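PDB 3NRN: uncharacterized protein PF1083 from Pyrococcus furiosus, which is of unknown function but binds AMP and is probably a nucleotide-binding oxidoreductase related to the flavin-containing amine oxidases. Local coordinates for residues Gly85-Glu90 against Arg97-Phe102; Val287-Pro290 against Gly296-Glu299; Glu243-Ile248 against Arg255-Gln260. One frame throughout, in Å; residues are numbered along the deposited sequence.

Interaction 1: residues Gly85-Glu90 against Arg97-Phe102; sequences GKILWE and RESWKF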
loop_
_atom_site.group_PDB
_atom_site.type_symbol
_atom_site.label_atom_id
_atom_site.label_comp_id
_atom_site.label_asym_id
_atom_site.label_seq_id
_atom_site.Cartn_x
_atom_site.Cartn_y
_atom_site.Cartn_z
ATOM N N GLY A 85 -14.823 -10.097 -0.405
ATOM C CA GLY A 85 -14.145 -10.454 -1.635
ATOM C C GLY A 85 -14.826 -11.580 -2.386
ATOM O O GLY A 85 -15.681 -12.274 -1.838
ATOM N N LYS A 86 -14.437 -11.757 -3.646
ATOM C CA LYS A 86 -14.993 -12.802 -4.496
ATOM C C LYS A 86 -13.885 -13.517 -5.268
ATOM O O LYS A 86 -12.730 -13.074 -5.278
ATOM C CB LYS A 86 -16.004 -12.196 -5.471
ATOM C CG LYS A 86 -17.207 -11.582 -4.785
ATOM C CD LYS A 86 -18.231 -11.101 -5.791
ATOM C CE LYS A 86 -19.516 -10.691 -5.091
ATOM N NZ LYS A 86 -20.576 -10.294 -6.054
ATOM N N ILE A 87 -14.243 -14.614 -5.929
ATOM C CA ILE A 87 -13.273 -15.406 -6.677
ATOM C C ILE A 87 -13.740 -15.811 -8.080
ATOM O O ILE A 87 -14.905 -16.138 -8.285
ATOM C CB ILE A 87 -12.916 -16.682 -5.881
ATOM C CG1 ILE A 87 -12.395 -16.286 -4.495
ATOM C CG2 ILE A 87 -11.872 -17.503 -6.634
ATOM C CD1 ILE A 87 -12.002 -17.453 -3.615
ATOM N N LEU A 88 -12.814 -15.778 -9.038
ATOM C CA LEU A 88 -13.093 -16.162 -10.421
ATOM C C LEU A 88 -12.431 -17.509 -10.653
ATOM O O LEU A 88 -11.207 -17.599 -10.703
ATOM C CB LEU A 88 -12.507 -15.143 -11.406
ATOM C CG LEU A 88 -12.511 -15.559 -12.888
ATOM C CD1 LEU A 88 -13.933 -15.861 -13.336
ATOM C CD2 LEU A 88 -11.909 -14.451 -13.751
ATOM N N TRP A 89 -13.238 -18.553 -10.799
ATOM C CA TRP A 89 -12.711 -19.894 -11.002
ATOM C C TRP A 89 -13.612 -20.703 -11.924
ATOM O O TRP A 89 -14.833 -20.694 -11.778
ATOM C CB TRP A 89 -12.573 -20.591 -9.647
ATOM C CG TRP A 89 -12.030 -21.984 -9.698
ATOM C CD1 TRP A 89 -12.732 -23.142 -9.535
ATOM C CD2 TRP A 89 -10.660 -22.367 -9.879
ATOM N NE1 TRP A 89 -11.887 -24.223 -9.597
ATOM C CE2 TRP A 89 -10.609 -23.777 -9.808
ATOM C CE3 TRP A 89 -9.472 -21.655 -10.094
ATOM C CZ2 TRP A 89 -9.413 -24.494 -9.941
ATOM C CZ3 TRP A 89 -8.278 -22.368 -10.229
ATOM C CH2 TRP A 89 -8.261 -23.774 -10.151
ATOM N N GLU A 90 -12.992 -21.392 -12.877
ATOM C CA GLU A 90 -13.706 -22.214 -13.850
ATOM C C GLU A 90 -14.891 -21.488 -14.485
ATOM O O GLU A 90 -15.988 -22.034 -14.592
ATOM C CB GLU A 90 -14.168 -23.522 -13.198
ATOM C CG GLU A 90 -13.015 -24.356 -12.647
ATOM C CD GLU A 90 -13.468 -25.670 -12.034
ATOM O OE1 GLU A 90 -14.489 -25.681 -11.310
ATOM O OE2 GLU A 90 -12.789 -26.692 -12.269
ATOM N N ARG A 97 -16.999 -17.108 0.386
ATOM C CA ARG A 97 -17.449 -18.167 1.285
ATOM C C ARG A 97 -17.660 -19.489 0.552
ATOM O O ARG A 97 -17.439 -20.557 1.117
ATOM C CB ARG A 97 -18.747 -17.770 1.999
ATOM C CG ARG A 97 -18.553 -16.828 3.181
ATOM C CD ARG A 97 -19.835 -16.697 3.996
ATOM N NE ARG A 97 -19.687 -15.810 5.150
ATOM C CZ ARG A 97 -18.827 -16.008 6.147
ATOM N NH1 ARG A 97 -18.024 -17.064 6.141
ATOM N NH2 ARG A 97 -18.767 -15.144 7.152
ATOM N N GLU A 98 -18.083 -19.412 -0.707
ATOM C CA GLU A 98 -18.329 -20.607 -1.512
ATOM C C GLU A 98 -17.071 -21.457 -1.644
ATOM O O GLU A 98 -17.139 -22.649 -1.942
ATOM C CB GLU A 98 -18.813 -20.215 -2.909
ATOM C CG GLU A 98 -19.947 -19.203 -2.917
ATOM C CD GLU A 98 -21.128 -19.647 -2.080
ATOM O OE1 GLU A 98 -21.685 -20.726 -2.363
ATOM O OE2 GLU A 98 -21.499 -18.914 -1.140
ATOM N N SER A 99 -15.921 -20.834 -1.415
ATOM C CA SER A 99 -14.639 -21.518 -1.518
ATOM C C SER A 99 -14.565 -22.844 -0.756
ATOM O O SER A 99 -13.928 -23.796 -1.218
ATOM C CB SER A 99 -13.524 -20.591 -1.031
ATOM O OG SER A 99 -13.527 -19.376 -1.758
ATOM N N TRP A 100 -15.213 -22.910 0.404
ATOM C CA TRP A 100 -15.187 -24.123 1.221
ATOM C C TRP A 100 -15.652 -25.366 0.468
ATOM O O TRP A 100 -15.216 -26.478 0.768
ATOM C CB TRP A 100 -16.053 -23.951 2.472
ATOM C CG TRP A 100 -15.781 -22.698 3.245
ATOM C CD1 TRP A 100 -14.563 -22.138 3.503
ATOM C CD2 TRP A 100 -16.751 -21.864 3.892
ATOM N NE1 TRP A 100 -14.713 -21.009 4.271
ATOM C CE2 TRP A 100 -16.046 -20.816 4.525
ATOM C CE3 TRP A 100 -18.149 -21.903 4.000
ATOM C CZ2 TRP A 100 -16.692 -19.812 5.258
ATOM C CZ3 TRP A 100 -18.792 -20.903 4.730
ATOM C CH2 TRP A 100 -18.061 -19.873 5.348
ATOM N N LYS A 101 -16.536 -25.174 -0.505
ATOM C CA LYS A 101 -17.072 -26.283 -1.289
ATOM C C LYS A 101 -15.990 -27.007 -2.082
ATOM O O LYS A 101 -16.213 -28.104 -2.594
ATOM C CB LYS A 101 -18.161 -25.770 -2.233
ATOM C CG LYS A 101 -19.298 -25.063 -1.509
ATOM C CD LYS A 101 -20.342 -24.536 -2.479
ATOM C CE LYS A 101 -21.415 -23.738 -1.748
ATOM N NZ LYS A 101 -22.113 -24.545 -0.709
ATOM N N PHE A 102 -14.819 -26.388 -2.178
ATOM C CA PHE A 102 -13.698 -26.973 -2.901
ATOM C C PHE A 102 -12.791 -27.706 -1.924
ATOM O O PHE A 102 -11.754 -28.243 -2.306
ATOM C CB PHE A 102 -12.916 -25.877 -3.627
ATOM C CG PHE A 102 -13.665 -25.258 -4.775
ATOM C CD1 PHE A 102 -13.679 -25.868 -6.023
ATOM C CD2 PHE A 102 -14.374 -24.076 -4.601
ATOM C CE1 PHE A 102 -14.390 -25.313 -7.086
ATOM C CE2 PHE A 102 -15.090 -23.509 -5.657
ATOM C CZ PHE A 102 -15.098 -24.129 -6.902
#
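The five-membered ring of W89 meets CE1 and CZ of the F102 phenyl ring, where strand 86-89 is faced by the 3-10 turn of residues 97-102. The W89 atom CD1 lies 3.7 Å from CE1 of F102, and its NE1 comes equally near the same carbon. The ring planes are turned 83° apart with centroids separated by 5.0 Å, an oblique meeting that is neither a stack nor a clean edge-to-face pair. W89 reaches across because its CG stands anti to the backbone N (chi1 -180°). F102, the last residue of the turn, is fixed in place by its own N, which donates to S99 O at 2.9 Å, the three-residue spacing of a 3-10 helix.

The second tight point is smaller. I87 runs its long branch straight out, with chi2 at -180°, and sets CD1 3.1 Å from S99 OG, an approach so short for carbon and oxygen that its exact closeness is doubtful. A serine suits this spot because its hydroxyl is held by a hydrogen bond to Y96 O, just before the turn.

Packing thins toward E90, on the solvent side. Its OE1 is 4.2 Å from CE1 of F102, near the phenyl plane at the ring's edge, a loose approach by a charged group that suits an exposed end of the strand. The same side chain folds back, so that its CG lies over one face of the W89 ring.

Deeper in, helix 142-156 completes the cluster: F143 stacks on F102, stands edge-to-face with W89 and also touches I87 and S99. Strand 92-95 pairs with strand 86-89 and leads directly into the 3-10 turn, while strand 286-288 hydrogen-bonds to the other side of strand 86-89.

Interaction 2: residues Val287-Pro290 against Gly296-Glu299; sequences VFTP and GFNE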
loop_
_atom_site.group_PDB
_atom_site.type_symbol
_atom_site.label_atom_id
_atom_site.label_comp_id
_atom_site.label_asym_id
_atom_site.label_seq_id
_atom_site.Cartn_x
_atom_site.Cartn_y
_atom_site.Cartn_z
ATOM N N VAL A 287 -12.062 -8.927 -6.858
ATOM C CA VAL A 287 -12.173 -10.273 -7.401
ATOM C C VAL A 287 -10.803 -10.904 -7.591
ATOM O O VAL A 287 -9.989 -10.412 -8.368
ATOM C CB VAL A 287 -12.898 -10.277 -8.768
ATOM C CG1 VAL A 287 -12.999 -11.710 -9.298
ATOM C CG2 VAL A 287 -14.280 -9.659 -8.626
ATOM N N PHE A 288 -10.553 -11.989 -6.868
ATOM C CA PHE A 288 -9.291 -12.701 -6.990
ATOM C C PHE A 288 -9.365 -13.542 -8.260
ATOM O O PHE A 288 -10.423 -14.070 -8.594
ATOM C CB PHE A 288 -9.068 -13.584 -5.764
ATOM C CG PHE A 288 -8.711 -12.813 -4.535
ATOM C CD1 PHE A 288 -7.423 -12.315 -4.366
ATOM C CD2 PHE A 288 -9.672 -12.535 -3.564
ATOM C CE1 PHE A 288 -7.094 -11.548 -3.246
ATOM C CE2 PHE A 288 -9.354 -11.768 -2.441
ATOM C CZ PHE A 288 -8.062 -11.274 -2.284
ATOM N N THR A 289 -8.246 -13.665 -8.967
ATOM C CA THR A 289 -8.227 -14.418 -10.215
ATOM C C THR A 289 -7.218 -15.563 -10.213
ATOM O O THR A 289 -6.251 -15.558 -10.974
ATOM C CB THR A 289 -7.921 -13.480 -11.398
ATOM O OG1 THR A 289 -6.657 -12.841 -11.181
ATOM C CG2 THR A 289 -9.003 -12.402 -11.519
ATOM N N PRO A 290 -7.435 -16.566 -9.357
ATOM C CA PRO A 290 -6.509 -17.700 -9.305
ATOM C C PRO A 290 -6.361 -18.346 -10.684
ATOM O O PRO A 290 -7.344 -18.529 -11.402
ATOM C CB PRO A 290 -7.166 -18.634 -8.289
ATOM C CG PRO A 290 -8.638 -18.350 -8.476
ATOM C CD PRO A 290 -8.656 -16.840 -8.574
ATOM N N GLY A 296 -5.825 -10.146 -9.460
ATOM C CA GLY A 296 -7.158 -9.749 -9.055
ATOM C C GLY A 296 -7.508 -8.393 -9.626
ATOM O O GLY A 296 -6.661 -7.727 -10.225
ATOM N N PHE A 297 -8.756 -7.977 -9.455
ATOM C CA PHE A 297 -9.175 -6.680 -9.958
ATOM C C PHE A 297 -10.324 -6.117 -9.139
ATOM O O PHE A 297 -10.993 -6.847 -8.410
ATOM C CB PHE A 297 -9.563 -6.780 -11.443
ATOM C CG PHE A 297 -10.733 -7.693 -11.721
ATOM C CD1 PHE A 297 -12.043 -7.244 -11.567
ATOM C CD2 PHE A 297 -10.521 -9.003 -12.150
ATOM C CE1 PHE A 297 -13.124 -8.079 -11.840
ATOM C CE2 PHE A 297 -11.595 -9.850 -12.424
ATOM C CZ PHE A 297 -12.903 -9.384 -12.268
ATOM N N ASN A 298 -10.526 -4.807 -9.249
ATOM C CA ASN A 298 -11.600 -4.133 -8.536
ATOM C C ASN A 298 -12.313 -3.184 -9.496
ATOM O O ASN A 298 -11.955 -3.098 -10.674
ATOM C CB ASN A 298 -11.040 -3.367 -7.321
ATOM C CG ASN A 298 -10.409 -2.026 -7.692
ATOM O OD1 ASN A 298 -9.912 -1.840 -8.799
ATOM N ND2 ASN A 298 -10.417 -1.090 -6.747
ATOM N N GLU A 299 -13.319 -2.482 -8.987
ATOM C CA GLU A 299 -14.104 -1.541 -9.784
ATOM C C GLU A 299 -14.344 -0.293 -8.930
ATOM O O GLU A 299 -15.430 -0.094 -8.387
ATOM C CB GLU A 299 -15.427 -2.205 -10.174
ATOM C CG GLU A 299 -16.369 -1.356 -11.003
ATOM C CD GLU A 299 -17.536 -2.170 -11.539
ATOM O OE1 GLU A 299 -17.487 -2.593 -12.713
ATOM O OE2 GLU A 299 -18.494 -2.403 -10.778
#
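V287 and F297 form an antiparallel hydrogen-bonded pair, each backbone giving one hydrogen bond to the other and accepting one. V287 N gives its hydrogen to F297 O at 2.8 Å in a nearly straight bond (166°). F297 N returns one to V287 O at 2.9 Å, more bent at 149° and with the donor tilted from the carbonyl plane. Together they tie strands 286-288 and 296-298 into a beta hairpin within a mixed sheet. F288 turns its polar backbone the other way, to K86 and L88, while G296 and N298 bond to H318 and M316 on the hairpin's far side. Glycine suits position 296, since its CA lies 3.0 Å from V287 O and a CB would clash with that oxygen. The hydroxyl of T289 comes within 3.3 Å of G296 N at a poor angle and is instead satisfied by I294 O. The phenyl ring of F297 sits with one face over CB of V287, a CH-pi contact with CB 3.6 Å from CZ, and T289 CG2 approaches CE2 at 3.7 Å. With an alanine here in place of F297, the ring would be gone, and CB of V287 and CG2 of T289 would probably lose the apolar surface they share. The carboxylate of E299 accepts from the backbone N of R281, I282 and G283.

Interaction 3: residues Glu243-Ile248 against Arg255-Gln260; sequences ETVKLI and RDYLKQ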
loop_
_atom_site.group_PDB
_atom_site.type_symbol
_atom_site.label_atom_id
_atom_site.label_comp_id
_atom_site.label_asym_id
_atom_site.label_seq_id
_atom_site.Cartn_x
_atom_site.Cartn_y
_atom_site.Cartn_z
ATOM N N GLU A 243 17.515 5.320 -0.731
ATOM C CA GLU A 243 17.751 6.736 -1.001
ATOM C C GLU A 243 18.099 7.497 0.282
ATOM O O GLU A 243 18.958 8.377 0.280
ATOM C CB GLU A 243 16.514 7.357 -1.653
ATOM C CG GLU A 243 16.724 8.776 -2.160
ATOM C CD GLU A 243 17.852 8.880 -3.176
ATOM O OE1 GLU A 243 17.952 7.996 -4.054
ATOM O OE2 GLU A 243 18.629 9.854 -3.098
ATOM N N THR A 244 17.435 7.152 1.381
ATOM C CA THR A 244 17.691 7.821 2.651
ATOM C C THR A 244 19.128 7.571 3.121
ATOM O O THR A 244 19.765 8.461 3.674
ATOM C CB THR A 244 16.689 7.364 3.720
ATOM O OG1 THR A 244 15.357 7.630 3.259
ATOM C CG2 THR A 244 16.910 8.110 5.014
ATOM N N VAL A 245 19.632 6.361 2.892
ATOM C CA VAL A 245 21.006 6.023 3.256
ATOM C C VAL A 245 21.934 6.928 2.432
ATOM O O VAL A 245 22.907 7.485 2.946
ATOM C CB VAL A 245 21.311 4.527 2.948
ATOM C CG1 VAL A 245 22.817 4.282 2.930
ATOM C CG2 VAL A 245 20.659 3.639 3.998
ATOM N N LYS A 246 21.610 7.094 1.153
ATOM C CA LYS A 246 22.403 7.946 0.267
ATOM C C LYS A 246 22.382 9.422 0.689
ATOM O O LYS A 246 23.398 10.116 0.601
ATOM C CB LYS A 246 21.898 7.824 -1.174
ATOM C CG LYS A 246 22.576 8.785 -2.138
ATOM C CD LYS A 246 21.896 8.805 -3.498
ATOM C CE LYS A 246 22.572 9.801 -4.432
ATOM N NZ LYS A 246 21.906 9.869 -5.763
ATOM N N LEU A 247 21.231 9.908 1.147
ATOM C CA LEU A 247 21.124 11.307 1.558
ATOM C C LEU A 247 21.877 11.580 2.843
ATOM O O LEU A 247 22.412 12.670 3.056
ATOM C CB LEU A 247 19.653 11.703 1.739
ATOM C CG LEU A 247 18.812 11.770 0.457
ATOM C CD1 LEU A 247 17.370 12.099 0.806
ATOM C CD2 LEU A 247 19.383 12.831 -0.488
ATOM N N ILE A 248 21.916 10.575 3.706
ATOM C CA ILE A 248 22.598 10.694 4.980
ATOM C C ILE A 248 24.089 10.448 4.822
ATOM O O ILE A 248 24.907 11.179 5.380
ATOM C CB ILE A 248 22.029 9.681 5.993
ATOM C CG1 ILE A 248 20.643 10.142 6.458
ATOM C CG2 ILE A 248 22.995 9.517 7.153
ATOM C CD1 ILE A 248 19.902 9.125 7.291
ATOM N N ARG A 255 28.489 -1.945 8.277
ATOM C CA ARG A 255 28.762 -2.688 7.050
ATOM C C ARG A 255 27.664 -3.699 6.676
ATOM O O ARG A 255 27.215 -3.747 5.531
ATOM C CB ARG A 255 30.103 -3.425 7.189
ATOM C CG ARG A 255 30.435 -4.358 6.025
ATOM C CD ARG A 255 31.473 -5.400 6.428
ATOM N NE ARG A 255 32.809 -4.837 6.619
ATOM C CZ ARG A 255 33.830 -5.507 7.151
ATOM N NH1 ARG A 255 33.666 -6.761 7.551
ATOM N NH2 ARG A 255 35.016 -4.929 7.276
ATOM N N ASP A 256 27.229 -4.509 7.632
ATOM C CA ASP A 256 26.209 -5.504 7.326
ATOM C C ASP A 256 24.853 -4.894 7.004
ATOM O O ASP A 256 24.054 -5.506 6.286
ATOM C CB ASP A 256 26.087 -6.524 8.466
ATOM C CG ASP A 256 25.485 -5.932 9.722
ATOM O OD1 ASP A 256 25.694 -4.729 9.967
ATOM O OD2 ASP A 256 24.818 -6.679 10.469
ATOM N N TYR A 257 24.587 -3.693 7.513
ATOM C CA TYR A 257 23.318 -3.037 7.220
ATOM C C TYR A 257 23.342 -2.547 5.769
ATOM O O TYR A 257 22.363 -2.690 5.031
ATOM C CB TYR A 257 23.067 -1.848 8.157
ATOM C CG TYR A 257 21.699 -1.235 7.929
ATOM C CD1 TYR A 257 20.538 -1.941 8.259
ATOM C CD2 TYR A 257 21.559 0.013 7.325
ATOM C CE1 TYR A 257 19.272 -1.422 7.986
ATOM C CE2 TYR A 257 20.296 0.539 7.048
ATOM C CZ TYR A 257 19.158 -0.185 7.378
ATOM O OH TYR A 257 17.909 0.317 7.076
ATOM N N LEU A 258 24.467 -1.957 5.375
ATOM C CA LEU A 258 24.655 -1.475 4.008
ATOM C C LEU A 258 24.547 -2.645 3.029
ATOM O O LEU A 258 24.144 -2.474 1.878
ATOM C CB LEU A 258 26.034 -0.826 3.861
ATOM C CG LEU A 258 26.194 0.510 4.587
ATOM C CD1 LEU A 258 27.647 0.986 4.527
ATOM C CD2 LEU A 258 25.251 1.522 3.933
ATOM N N LYS A 259 24.927 -3.832 3.494
ATOM C CA LYS A 259 24.868 -5.034 2.676
ATOM C C LYS A 259 23.410 -5.369 2.395
ATOM O O LYS A 259 23.031 -5.663 1.261
ATOM C CB LYS A 259 25.529 -6.208 3.410
ATOM C CG LYS A 259 25.561 -7.501 2.602
ATOM C CD LYS A 259 26.211 -8.637 3.383
ATOM C CE LYS A 259 26.298 -9.906 2.546
ATOM N NZ LYS A 259 24.964 -10.372 2.077
ATOM N N GLN A 260 22.598 -5.321 3.448
ATOM C CA GLN A 260 21.176 -5.607 3.340
ATOM C C GLN A 260 20.465 -4.584 2.451
ATOM O O GLN A 260 19.618 -4.946 1.631
ATOM C CB GLN A 260 20.544 -5.614 4.734
ATOM C CG GLN A 260 19.038 -5.704 4.717
ATOM C CD GLN A 260 18.435 -5.701 6.103
ATOM O OE1 GLN A 260 18.523 -6.686 6.833
ATOM N NE2 GLN A 260 17.820 -4.585 6.477
#
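V245 puts one methyl group against each of two side chains of the facing helix. Its CG1 meets CD2 of L258 at 3.8 Å, an ordinary van der Waals separation, with the two side chains inclined to one another. Its CG2 comes toward CE2 of Y257 at a looser 4.4 Å, at the ring's edge and close to its plane, so V245 meets the ring at its rim and not over a face. Valine suits the position because its two branches leave CB at once: with CG1 anti to the backbone N (chi1 163°), CG2 is left to point at the ring while CG1 serves the leucine. L258 needs its longer arm, since its CB does not aim across and only the branched end closes the distance.

Behind these three lie helices 241-248 and 255-262, joined by a short non-helical link; their two segments come closest at V245 and L258, whose CA atoms are 8.4 Å apart. Helix 241-248 touches strand 212-216, where L247 and I248 meet I215, and also the parallel sheet, where I248 touches V374 and T244 OG1 bonds to S237 OG, with G240 O as its second partner. Y257 packs on I367 and W369, and Q260 OE1 accepts from I367 N.

Only apolar carbons meet here, over a small area and with no directional bond, so the fit depends on shape and on keeping water away.

Interactions 1 and 2 share the mixed sheet: strands 86-89 and 286-288 are parallel neighbours in it, with centres of the two contacts 12 Å apart, joined by probable hydrogen bonds from F288 N to K86 O and from L88 N to F288 O, and by packing of P290 on W89. Interaction 3 lies on the opposite side of the chain's centre, its centre 44 Å from that of interaction 1 and 37 Å from that of interaction 2, with the V245 side chain about 12 Å from the bound AMP. Along the chain the order is 1, 3, 2, so the polypeptide lays down strand 86-89, next to the outermost strand 92-95, passes through interaction 3, and returns to place the hairpin beside that earlier strand.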